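Local atomic coordinates of endonuclease NucS (Thermococcus kodakarensis KOD1, PDB entry 5GKE), a protein that cuts double-stranded DNA as a mismatch restriction endonuclease with magnesium bound at its nuclease site, and probably also cleaves single-stranded ends of branched DNA. Residues 141-146 with 150-155; 175-180 with 198-203; 188-193 with 228-233. The protein carries 1 engineered substitution. One frame throughout, in Å; residues are numbered along the deposited sequence.

Interaction 1. Residues 141-146 with 150-155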
loop_
_atom_site.group_PDB
_atom_site.type_symbol
_atom_site.label_atom_id
_atom_site.label_comp_id
_atom_site.label_asym_id
_atom_site.label_seq_id
_atom_site.Cartn_x
_atom_site.Cartn_y
_atom_site.Cartn_z
ATOM N N GLU A 141 -12.483 -26.362 7.698
ATOM C CA GLU A 141 -11.962 -27.629 8.213
ATOM C C GLU A 141 -12.486 -27.912 9.611
ATOM O O GLU A 141 -12.812 -29.048 9.930
ATOM C CB GLU A 141 -10.431 -27.627 8.256
ATOM C CG GLU A 141 -9.730 -27.654 6.911
ATOM C CD GLU A 141 -8.207 -27.651 7.061
ATOM O OE1 GLU A 141 -7.697 -28.144 8.094
ATOM O OE2 GLU A 141 -7.517 -27.145 6.151
ATOM N N ASN A 142 -12.554 -26.877 10.443
ATOM C CA ASN A 142 -12.927 -27.027 11.851
ATOM C C ASN A 142 -13.879 -25.957 12.363
ATOM O O ASN A 142 -13.468 -25.105 13.155
ATOM C CB ASN A 142 -11.681 -27.005 12.744
ATOM C CG ASN A 142 -10.797 -28.208 12.544
ATOM O OD1 ASN A 142 -9.815 -28.152 11.800
ATOM N ND2 ASN A 142 -11.133 -29.308 13.213
ATOM N N PRO A 143 -15.153 -26.007 11.947
ATOM C CA PRO A 143 -16.110 -24.953 12.324
ATOM C C PRO A 143 -16.293 -24.755 13.829
ATOM O O PRO A 143 -16.772 -23.700 14.247
ATOM C CB PRO A 143 -17.424 -25.420 11.678
ATOM C CG PRO A 143 -17.171 -26.828 11.197
ATOM C CD PRO A 143 -15.713 -26.907 10.927
ATOM N N GLU A 144 -15.910 -25.735 14.635
ATOM C CA GLU A 144 -16.082 -25.609 16.081
ATOM C C GLU A 144 -15.118 -24.595 16.691
ATOM O O GLU A 144 -15.280 -24.225 17.854
ATOM C CB GLU A 144 -15.920 -26.970 16.770
ATOM C CG GLU A 144 -14.518 -27.554 16.713
ATOM C CD GLU A 144 -14.148 -28.091 15.337
ATOM O OE1 GLU A 144 -15.047 -28.168 14.462
ATOM O OE2 GLU A 144 -12.959 -28.437 15.134
ATOM N N VAL A 145 -14.123 -24.143 15.919
ATOM C CA VAL A 145 -13.284 -23.016 16.348
ATOM C C VAL A 145 -14.147 -21.760 16.544
ATOM O O VAL A 145 -13.786 -20.859 17.293
ATOM C CB VAL A 145 -12.136 -22.690 15.345
ATOM C CG1 VAL A 145 -11.269 -23.881 15.131
ATOM C CG2 VAL A 145 -12.687 -22.207 14.013
ATOM N N ILE A 146 -15.288 -21.713 15.866
ATOM C CA ILE A 146 -16.243 -20.634 16.027
ATOM C C ILE A 146 -17.149 -20.952 17.214
ATOM O O ILE A 146 -17.177 -20.221 18.212
ATOM C CB ILE A 146 -17.057 -20.429 14.736
ATOM C CG1 ILE A 146 -16.116 -20.058 13.589
ATOM C CG2 ILE A 146 -18.102 -19.354 14.914
ATOM C CD1 ILE A 146 -15.309 -18.806 13.861
ATOM N N PHE A 150 -21.820 -25.031 14.483
ATOM C CA PHE A 150 -21.701 -24.006 13.457
ATOM C C PHE A 150 -21.422 -24.654 12.115
ATOM O O PHE A 150 -20.462 -25.404 11.960
ATOM C CB PHE A 150 -20.605 -22.986 13.779
ATOM C CG PHE A 150 -20.314 -22.052 12.636
ATOM C CD1 PHE A 150 -21.256 -21.112 12.236
ATOM C CD2 PHE A 150 -19.118 -22.134 11.939
ATOM C CE1 PHE A 150 -21.002 -20.260 11.168
ATOM C CE2 PHE A 150 -18.857 -21.284 10.866
ATOM C CZ PHE A 150 -19.800 -20.343 10.486
ATOM N N LYS A 151 -22.284 -24.367 11.149
ATOM C CA LYS A 151 -22.163 -24.938 9.824
ATOM C C LYS A 151 -21.878 -23.840 8.806
ATOM O O LYS A 151 -22.770 -23.068 8.447
ATOM C CB LYS A 151 -23.445 -25.704 9.470
ATOM C CG LYS A 151 -23.345 -26.613 8.255
ATOM C CD LYS A 151 -24.399 -27.718 8.314
ATOM C CE LYS A 151 -24.353 -28.638 7.089
ATOM N NZ LYS A 151 -25.236 -28.197 5.960
ATOM N N PRO A 152 -20.621 -23.768 8.343
ATOM C CA PRO A 152 -20.203 -22.829 7.297
ATOM C C PRO A 152 -20.663 -23.276 5.912
ATOM O O PRO A 152 -20.585 -24.464 5.607
ATOM C CB PRO A 152 -18.679 -22.847 7.403
ATOM C CG PRO A 152 -18.366 -24.197 7.926
ATOM C CD PRO A 152 -19.493 -24.564 8.853
ATOM N N LEU A 153 -21.093 -22.328 5.084
ATOM C CA LEU A 153 -21.722 -22.617 3.788
ATOM C C LEU A 153 -21.012 -21.912 2.651
ATOM O O LEU A 153 -20.743 -22.514 1.626
ATOM C CB LEU A 153 -23.201 -22.243 3.790
ATOM C CG LEU A 153 -24.017 -22.913 4.895
ATOM C CD1 LEU A 153 -25.454 -22.436 4.860
ATOM C CD2 LEU A 153 -23.937 -24.422 4.777
ATOM N N PHE A 154 -20.831 -20.602 2.766
ATOM C CA PHE A 154 -20.185 -19.864 1.694
ATOM C C PHE A 154 -18.944 -19.114 2.164
ATOM O O PHE A 154 -18.843 -18.716 3.322
ATOM C CB PHE A 154 -21.154 -18.863 1.054
ATOM C CG PHE A 154 -22.529 -19.412 0.785
ATOM C CD1 PHE A 154 -23.480 -19.462 1.792
ATOM C CD2 PHE A 154 -22.888 -19.829 -0.486
ATOM C CE1 PHE A 154 -24.758 -19.950 1.541
ATOM C CE2 PHE A 154 -24.164 -20.317 -0.744
ATOM C CZ PHE A 154 -25.100 -20.377 0.268
ATOM N N ARG A 155 -18.017 -18.927 1.230
ATOM C CA ARG A 155 -16.819 -18.133 1.417
ATOM C C ARG A 155 -16.748 -17.090 0.291
ATOM O O ARG A 155 -16.950 -17.425 -0.874
ATOM C CB ARG A 155 -15.584 -19.045 1.425
ATOM C CG ARG A 155 -14.241 -18.334 1.382
ATOM C CD ARG A 155 -13.074 -19.335 1.361
ATOM N NE ARG A 155 -13.513 -20.708 1.080
ATOM C CZ ARG A 155 -12.741 -21.788 1.199
ATOM N NH1 ARG A 155 -11.478 -21.662 1.586
ATOM N NH2 ARG A 155 -13.225 -22.995 0.924
#
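Pro143 and Ile146 close on Phe150 in the short connection that carries the chain out of helix 132-141 and into strand 151-158. Pro143, the first residue after Asn142, carries much of the contact. Its CB sits 3.1 Å from Phe150 O, a tight carbon-to-carbonyl contact. The same CB reaches CD of Pro152 at 3.6 Å, and the two proline rings cross at about a right angle.

With CG anti to the backbone N (chi1 171°), the Phe150 ring is turned toward Pro143 and Ile146. Its CD2 lies 3.7 Å from Pro143 CB, and Pro143 O stands at the ring edge, 3.6 Å from CD2. Ile146 comes over one face: its CG2 is 4.1 Å above the ring plane, set toward the rim, while its CB is 3.9 Å from Phe150 CD2. Over the opposite face stands Pro152 N, 4.0 Å above the plane.

Residues 143-145 form a 3-10 turn that follows the helix end at Asn142, and Asn142 O and Pro143 O accept the amides of Val145 and Ile146. Phe150, just before the edge strand 151-158 of the C-terminal domain's mixed sheet, lays its ring on the sheet face, on Val176 and Leu178 of strand 175-180. On the surface of the turn, Asn142 ND2 gives a hydrogen bond of 2.8 Å to the syn lone pair of Glu144 OE2, nearly in the amide plane.

Interaction 2. Residues 175-180 with 198-203. With MG (magnesium ion), chain E.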
loop_
_atom_site.group_PDB
_atom_site.type_symbol
_atom_site.label_atom_id
_atom_site.label_comp_id
_atom_site.label_asym_id
_atom_site.label_seq_id
_atom_site.Cartn_x
_atom_site.Cartn_y
_atom_site.Cartn_z
ATOM N N ILE A 175 -28.986 -17.508 10.670
ATOM C CA ILE A 175 -27.933 -17.208 9.713
ATOM C C ILE A 175 -26.741 -16.553 10.440
ATOM O O ILE A 175 -26.929 -15.672 11.292
ATOM C CB ILE A 175 -28.425 -16.255 8.605
ATOM C CG1 ILE A 175 -29.673 -16.801 7.910
ATOM C CG2 ILE A 175 -27.324 -15.991 7.595
ATOM C CD1 ILE A 175 -29.481 -18.155 7.374
ATOM N N VAL A 176 -25.520 -16.975 10.112
ATOM C CA VAL A 176 -24.324 -16.363 10.697
ATOM C C VAL A 176 -23.441 -15.717 9.625
ATOM O O VAL A 176 -23.062 -16.363 8.646
ATOM C CB VAL A 176 -23.493 -17.391 11.492
ATOM C CG1 VAL A 176 -22.222 -16.753 12.024
ATOM C CG2 VAL A 176 -24.317 -17.972 12.635
ATOM N N VAL A 177 -23.165 -14.425 9.800
ATOM C CA VAL A 177 -22.083 -13.746 9.089
ATOM C C VAL A 177 -20.826 -13.806 9.912
ATOM O O VAL A 177 -20.854 -13.460 11.094
ATOM C CB VAL A 177 -22.348 -12.262 8.847
ATOM C CG1 VAL A 177 -21.500 -11.775 7.689
ATOM C CG2 VAL A 177 -23.788 -12.013 8.596
ATOM N N LEU A 178 -19.728 -14.237 9.301
ATOM C CA LEU A 178 -18.411 -14.056 9.906
ATOM C C LEU A 178 -17.676 -12.956 9.156
ATOM O O LEU A 178 -17.688 -12.928 7.917
ATOM C CB LEU A 178 -17.583 -15.331 9.864
ATOM C CG LEU A 178 -18.051 -16.624 10.520
ATOM C CD1 LEU A 178 -16.896 -17.622 10.455
ATOM C CD2 LEU A 178 -18.516 -16.401 11.957
ATOM N N GLU A 179 -17.079 -12.030 9.906
ATOM C CA GLU A 179 -16.083 -11.118 9.353
ATOM C C GLU A 179 -14.719 -11.458 9.962
ATOM O O GLU A 179 -14.569 -11.487 11.183
ATOM C CB GLU A 179 -16.455 -9.660 9.617
ATOM C CG GLU A 179 -15.387 -8.648 9.167
ATOM C CD GLU A 179 -15.131 -8.640 7.660
ATOM O OE1 GLU A 179 -14.146 -8.000 7.229
ATOM O OE2 GLU A 179 -15.914 -9.252 6.896
ATOM N N LEU A 180 -13.746 -11.754 9.109
ATOM C CA LEU A 180 -12.422 -12.176 9.563
ATOM C C LEU A 180 -11.424 -11.045 9.435
ATOM O O LEU A 180 -11.502 -10.242 8.494
ATOM C CB LEU A 180 -11.916 -13.378 8.763
ATOM C CG LEU A 180 -12.908 -14.483 8.419
ATOM C CD1 LEU A 180 -12.235 -15.595 7.586
ATOM C CD2 LEU A 180 -13.535 -15.039 9.688
ATOM N N GLU A 198 -27.145 -6.249 8.507
ATOM C CA GLU A 198 -28.353 -5.494 8.222
ATOM C C GLU A 198 -28.954 -5.922 6.897
ATOM O O GLU A 198 -30.162 -6.125 6.791
ATOM C CB GLU A 198 -28.072 -3.987 8.213
ATOM C CG GLU A 198 -27.925 -3.400 9.595
ATOM C CD GLU A 198 -27.471 -1.949 9.587
ATOM O OE1 GLU A 198 -27.408 -1.331 8.495
ATOM O OE2 GLU A 198 -27.171 -1.434 10.688
ATOM N N ILE A 199 -28.112 -6.064 5.884
ATOM C CA ILE A 199 -28.599 -6.463 4.575
ATOM C C ILE A 199 -29.231 -7.846 4.649
ATOM O O ILE A 199 -30.281 -8.090 4.048
ATOM C CB ILE A 199 -27.476 -6.441 3.536
ATOM C CG1 ILE A 199 -27.133 -4.992 3.192
ATOM C CG2 ILE A 199 -27.884 -7.190 2.276
ATOM C CD1 ILE A 199 -25.853 -4.851 2.431
ATOM N N LEU A 200 -28.619 -8.735 5.424
ATOM C CA LEU A 200 -29.150 -10.082 5.583
ATOM C C LEU A 200 -30.421 -10.092 6.427
ATOM O O LEU A 200 -31.293 -10.917 6.204
ATOM C CB LEU A 200 -28.106 -11.010 6.196
ATOM C CG LEU A 200 -27.051 -11.489 5.196
ATOM C CD1 LEU A 200 -25.937 -12.141 5.932
ATOM C CD2 LEU A 200 -27.626 -12.466 4.191
ATOM N N ARG A 201 -30.531 -9.187 7.394
ATOM C CA ARG A 201 -31.754 -9.097 8.190
ATOM C C ARG A 201 -32.951 -8.696 7.328
ATOM O O ARG A 201 -34.074 -9.060 7.632
ATOM C CB ARG A 201 -31.592 -8.115 9.348
ATOM C CG ARG A 201 -30.833 -8.706 10.512
ATOM C CD ARG A 201 -30.984 -7.927 11.806
ATOM N NE ARG A 201 -30.382 -8.701 12.896
ATOM C CZ ARG A 201 -29.428 -8.247 13.704
ATOM N NH1 ARG A 201 -28.979 -7.002 13.569
ATOM N NH2 ARG A 201 -28.928 -9.031 14.657
ATOM N N GLU A 202 -32.702 -7.974 6.240
ATOM C CA GLU A 202 -33.773 -7.545 5.353
ATOM C C GLU A 202 -34.484 -8.729 4.686
ATOM O O GLU A 202 -35.687 -8.650 4.422
ATOM C CB GLU A 202 -33.235 -6.574 4.300
ATOM C CG GLU A 202 -33.173 -5.131 4.804
ATOM C CD GLU A 202 -32.233 -4.245 3.997
ATOM O OE1 GLU A 202 -32.004 -4.545 2.802
ATOM O OE2 GLU A 202 -31.728 -3.246 4.562
ATOM N N GLU A 203 -33.752 -9.801 4.382
ATOM C CA GLU A 203 -34.382 -11.046 3.935
ATOM C C GLU A 203 -34.896 -11.953 5.057
ATOM O O GLU A 203 -36.022 -12.434 5.008
ATOM C CB GLU A 203 -33.409 -11.844 3.068
ATOM C CG GLU A 203 -33.346 -11.381 1.620
ATOM C CD GLU A 203 -34.461 -11.955 0.757
ATOM O OE1 GLU A 203 -35.309 -12.708 1.285
ATOM O OE2 GLU A 203 -34.481 -11.657 -0.458
HETATM MG MG MG E . -14.236 -8.863 5.016
#
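Val177 and Leu200 make the closest apolar contact between residues 175-180 and 198-203. The touch is between single methyls: CG2 of Val177 and CD1 of Leu200 are 3.4 Å apart, which is close for two carbons, and the side chains pass at a slant. A chi1 of -158° puts Val177 CG1 anti to the backbone N and CG2 anti to the carbonyl carbon, which offers CG2 to the helix. Two residues back along the strand, on the same face, Ile175 CG2 borders the same leucine methyl more loosely, at 4.4 Å. Leu167 of the neighbouring strand 163-169 also packs on both Ile175 and Leu200. Strand, helix and the parallel strand 208-214 form a beta-alpha-beta unit, and this contact seats the helix on its first strand.

Metal binding takes over two residues further on. Glu179 leaves the strand with CG anti to the backbone N, then bends at chi2 (63°), which turns its carboxylate onto the magnesium ion. Glu179 OE1 at 2.4 Å and OE2 at 2.5 Å both bind the magnesium, so the group is a bidentate ligand whose rotation is fixed by the ion. Gln192 also belongs to the metal site. Glu179 with Lys181, a weak partner of OE1, is consistent with the E-X-K part of the PD-(D/E)XK nuclease motif.

Away from the strand, the helix pairs charges: Glu198 with Lys194 of its own chain and Lys194 of the second subunit, and Glu202 with Lys227 of that subunit.

The chemistry thus changes along one strand: methyl packing sets its first half against the helix, and the next residue on that face delivers a carboxylate to the ion, which a DNA phosphate also binds.

Interaction 3. Residues 188-193 with 228-233. With nucleotides of chain C; nucleotides of chain D.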
loop_
_atom_site.group_PDB
_atom_site.type_symbol
_atom_site.label_atom_id
_atom_site.label_comp_id
_atom_site.label_asym_id
_atom_site.label_seq_id
_atom_site.Cartn_x
_atom_site.Cartn_y
_atom_site.Cartn_z
ATOM N N HIS A 188 -13.361 -0.106 10.959
ATOM C CA HIS A 188 -13.626 -0.486 9.579
ATOM C C HIS A 188 -14.254 -1.889 9.508
ATOM O O HIS A 188 -15.248 -2.091 8.816
ATOM C CB HIS A 188 -12.305 -0.409 8.799
ATOM C CG HIS A 188 -12.362 -0.942 7.400
ATOM N ND1 HIS A 188 -11.768 -2.130 7.037
ATOM C CD2 HIS A 188 -12.899 -0.423 6.266
ATOM C CE1 HIS A 188 -11.957 -2.337 5.740
ATOM N NE2 HIS A 188 -12.639 -1.319 5.253
ATOM N N ALA A 189 -13.701 -2.836 10.269
ATOM C CA ALA A 189 -14.160 -4.222 10.225
ATOM C C ALA A 189 -15.583 -4.348 10.743
ATOM O O ALA A 189 -16.396 -5.075 10.166
ATOM C CB ALA A 189 -13.234 -5.133 11.026
ATOM N N VAL A 190 -15.878 -3.640 11.829
ATOM C CA VAL A 190 -17.185 -3.740 12.467
ATOM C C VAL A 190 -18.260 -3.107 11.587
ATOM O O VAL A 190 -19.395 -3.579 11.548
ATOM C CB VAL A 190 -17.167 -3.103 13.867
ATOM C CG1 VAL A 190 -18.456 -3.373 14.574
ATOM C CG2 VAL A 190 -16.018 -3.713 14.696
ATOM N N ARG A 191 -17.874 -2.069 10.852
ATOM C CA ARG A 191 -18.741 -1.411 9.890
ATOM C C ARG A 191 -19.086 -2.347 8.748
ATOM O O ARG A 191 -20.213 -2.349 8.268
ATOM C CB ARG A 191 -18.084 -0.143 9.319
ATOM C CG ARG A 191 -17.852 0.968 10.313
ATOM C CD ARG A 191 -17.610 2.303 9.612
ATOM N NE ARG A 191 -17.147 3.289 10.577
ATOM C CZ ARG A 191 -15.885 3.688 10.717
ATOM N NH1 ARG A 191 -14.928 3.219 9.922
ATOM N NH2 ARG A 191 -15.586 4.581 11.651
ATOM N N GLN A 192 -18.092 -3.103 8.288
ATOM C CA GLN A 192 -18.317 -4.163 7.316
ATOM C C GLN A 192 -19.353 -5.164 7.853
ATOM O O GLN A 192 -20.396 -5.381 7.247
ATOM C CB GLN A 192 -17.005 -4.885 7.007
ATOM C CG GLN A 192 -16.357 -4.535 5.676
ATOM C CD GLN A 192 -15.013 -5.252 5.494
ATOM O OE1 GLN A 192 -14.922 -6.351 4.908
ATOM N NE2 GLN A 192 -13.971 -4.637 6.009
ATOM N N LEU A 193 -19.048 -5.746 9.010
ATOM C CA LEU A 193 -19.905 -6.717 9.662
ATOM C C LEU A 193 -21.339 -6.207 9.874
ATOM O O LEU A 193 -22.289 -6.886 9.531
ATOM C CB LEU A 193 -19.299 -7.122 11.009
ATOM C CG LEU A 193 -20.095 -8.194 11.768
ATOM C CD1 LEU A 193 -20.295 -9.419 10.881
ATOM C CD2 LEU A 193 -19.420 -8.594 13.089
ATOM N N GLU A 228 -23.865 -2.602 18.963
ATOM C CA GLU A 228 -24.748 -3.072 17.907
ATOM C C GLU A 228 -25.234 -4.491 18.133
ATOM O O GLU A 228 -25.908 -5.059 17.283
ATOM C CB GLU A 228 -24.047 -2.961 16.563
ATOM C CG GLU A 228 -24.116 -1.564 16.007
ATOM C CD GLU A 228 -25.539 -1.122 15.799
ATOM O OE1 GLU A 228 -25.816 0.082 15.989
ATOM O OE2 GLU A 228 -26.377 -1.980 15.428
ATOM N N GLY A 229 -24.891 -5.056 19.285
ATOM C CA GLY A 229 -25.236 -6.431 19.593
ATOM C C GLY A 229 -24.573 -7.438 18.667
ATOM O O GLY A 229 -25.212 -8.372 18.201
ATOM N N LEU A 230 -23.284 -7.252 18.408
ATOM C CA LEU A 230 -22.546 -8.143 17.522
ATOM C C LEU A 230 -21.532 -8.910 18.359
ATOM O O LEU A 230 -21.188 -8.475 19.454
ATOM C CB LEU A 230 -21.874 -7.358 16.394
ATOM C CG LEU A 230 -22.836 -6.804 15.340
ATOM C CD1 LEU A 230 -22.116 -5.963 14.318
ATOM C CD2 LEU A 230 -23.532 -7.937 14.647
ATOM N N GLU A 231 -21.106 -10.079 17.890
ATOM C CA GLU A 231 -20.249 -10.926 18.712
ATOM C C GLU A 231 -18.785 -10.920 18.277
ATOM O O GLU A 231 -18.436 -10.369 17.240
ATOM C CB GLU A 231 -20.780 -12.353 18.696
ATOM C CG GLU A 231 -22.203 -12.484 19.190
ATOM C CD GLU A 231 -22.811 -13.829 18.835
ATOM O OE1 GLU A 231 -23.843 -13.841 18.125
ATOM O OE2 GLU A 231 -22.252 -14.868 19.263
ATOM N N PHE A 232 -17.953 -11.591 19.065
ATOM C CA PHE A 232 -16.526 -11.680 18.820
ATOM C C PHE A 232 -16.007 -13.055 19.206
ATOM O O PHE A 232 -16.349 -13.582 20.258
ATOM C CB PHE A 232 -15.770 -10.597 19.600
ATOM C CG PHE A 232 -14.261 -10.760 19.584
ATOM C CD1 PHE A 232 -13.499 -10.190 18.578
ATOM C CD2 PHE A 232 -13.610 -11.468 20.588
ATOM C CE1 PHE A 232 -12.115 -10.338 18.565
ATOM C CE2 PHE A 232 -12.231 -11.618 20.579
ATOM C CZ PHE A 232 -11.485 -11.053 19.568
ATOM N N ARG A 233 -15.185 -13.631 18.341
ATOM C CA ARG A 233 -14.461 -14.857 18.653
ATOM C C ARG A 233 -12.982 -14.625 18.359
ATOM O O ARG A 233 -12.623 -14.239 17.249
ATOM C CB ARG A 233 -14.989 -16.048 17.845
ATOM C CG ARG A 233 -14.543 -17.425 18.405
ATOM C CD ARG A 233 -15.448 -17.846 19.572
ATOM N NE ARG A 233 -16.768 -17.214 19.468
ATOM C CZ ARG A 233 -17.747 -17.324 20.366
ATOM N NH1 ARG A 233 -17.566 -18.046 21.472
ATOM N NH2 ARG A 233 -18.906 -16.694 20.158
ATOM P P DC C 6 -11.599 -7.131 3.766
ATOM O OP1 DC C 6 -12.002 -7.938 4.939
ATOM O OP2 DC C 6 -11.472 -5.666 3.913
ATOM O "O5'" DC C 6 -10.204 -7.724 3.273
ATOM C "C5'" DC C 6 -10.124 -9.104 2.951
ATOM C "C4'" DC C 6 -8.765 -9.458 2.393
ATOM O "O4'" DC C 6 -8.457 -8.600 1.268
ATOM C "C3'" DC C 6 -7.603 -9.295 3.359
ATOM O "O3'" DC C 6 -6.617 -10.262 3.044
ATOM C "C2'" DC C 6 -7.123 -7.881 3.054
ATOM C "C1'" DC C 6 -7.293 -7.847 1.545
ATOM N N1 DC C 6 -7.479 -6.482 0.959
ATOM C C2 DC C 6 -6.596 -6.028 -0.024
ATOM O O2 DC C 6 -5.652 -6.749 -0.362
ATOM N N3 DC C 6 -6.790 -4.802 -0.569
ATOM C C4 DC C 6 -7.829 -4.050 -0.173
ATOM N N4 DC C 6 -7.982 -2.845 -0.738
ATOM C C5 DC C 6 -8.745 -4.500 0.822
ATOM C C6 DC C 6 -8.539 -5.713 1.350
ATOM P P DG D 5 -12.520 6.112 11.444
ATOM O OP1 DG D 5 -13.754 6.936 11.406
ATOM O OP2 DG D 5 -12.625 4.642 11.470
ATOM O "O5'" DG D 5 -11.622 6.538 10.198
ATOM C "C5'" DG D 5 -11.304 7.907 9.993
ATOM C "C4'" DG D 5 -10.235 8.056 8.925
ATOM O "O4'" DG D 5 -9.013 7.383 9.357
ATOM C "C3'" DG D 5 -10.588 7.444 7.559
ATOM O "O3'" DG D 5 -10.128 8.301 6.540
ATOM C "C2'" DG D 5 -9.800 6.140 7.570
ATOM C "C1'" DG D 5 -8.549 6.598 8.290
ATOM N N9 DG D 5 -7.713 5.507 8.790
ATOM C C8 DG D 5 -8.123 4.326 9.358
ATOM N N7 DG D 5 -7.130 3.538 9.685
ATOM C C5 DG D 5 -5.996 4.241 9.290
ATOM C C6 DG D 5 -4.623 3.896 9.378
ATOM O O6 DG D 5 -4.124 2.870 9.841
ATOM N N1 DG D 5 -3.803 4.896 8.857
ATOM C C2 DG D 5 -4.258 6.080 8.323
ATOM N N2 DG D 5 -3.326 6.932 7.864
ATOM N N3 DG D 5 -5.537 6.408 8.240
ATOM C C4 DG D 5 -6.343 5.450 8.741
#
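Leu193 and Leu230 meet tip to tip between helix 187-204 and the chain leading into strand 231-234. Leu193 can be followed outward. Its CB is 4.5 Å from Leu230 CD1. The next atom, CG, stands anti to the backbone N (chi1 -178°) and closes to 3.9 Å from that methyl. From there the branches part: CD2 stays with Leu230 CD1 at 4.0 Å, whereas CD1 turns to strand 175-180, 4.0 Å from Glu179 CB. One turn back on the helix, Val190 CG1 adds a looser touch to the Leu230 methyl.

Leu230 comes directly after Gly229, whose positive phi completes the Schellman motif ending helix 219-227. The chain then runs into strand 231-234, the last parallel strand of this PD-(D/E)XK domain's mixed sheet.

Arg191 leaves the other side of the helix for the DNA. Its extended chain brings the guanidinium edge-on to the phosphate of DG5 of chain D, with OP2 in the guanidinium plane. DG5 OP2 accepts Arg191 NH1 (3.1 Å, 142°) and NH2 (3.0 Å, 151°), and NH2 adds a weak bond to OP1. With an alanine here the guanidinium is gone, and the DG5 phosphate would probably lose the NH1 and NH2 bonds and be left without this positive partner. Arg191 NE makes a weak bond to Ser195 OG of the second subunit.

Interactions 2 and 3 are buried and share helix 187-204, gripping it at different turns: 2 sets it on strand 175-180, while 3 packs it against Leu230, just before strand 231-234 at the far margin of the same sheet. Interaction 1 is only partly buried and lies on the other face of the sheet, so strand 175-180 is covered from both sides. All three rest on apolar contacts across their segments. Polar chemistry differs with place: interaction 1 has a surface amide-carboxylate bond within its turn, while 2 and 3 carry the magnesium ligands Glu179 and Gln192, phosphate contacts and links to the second subunit.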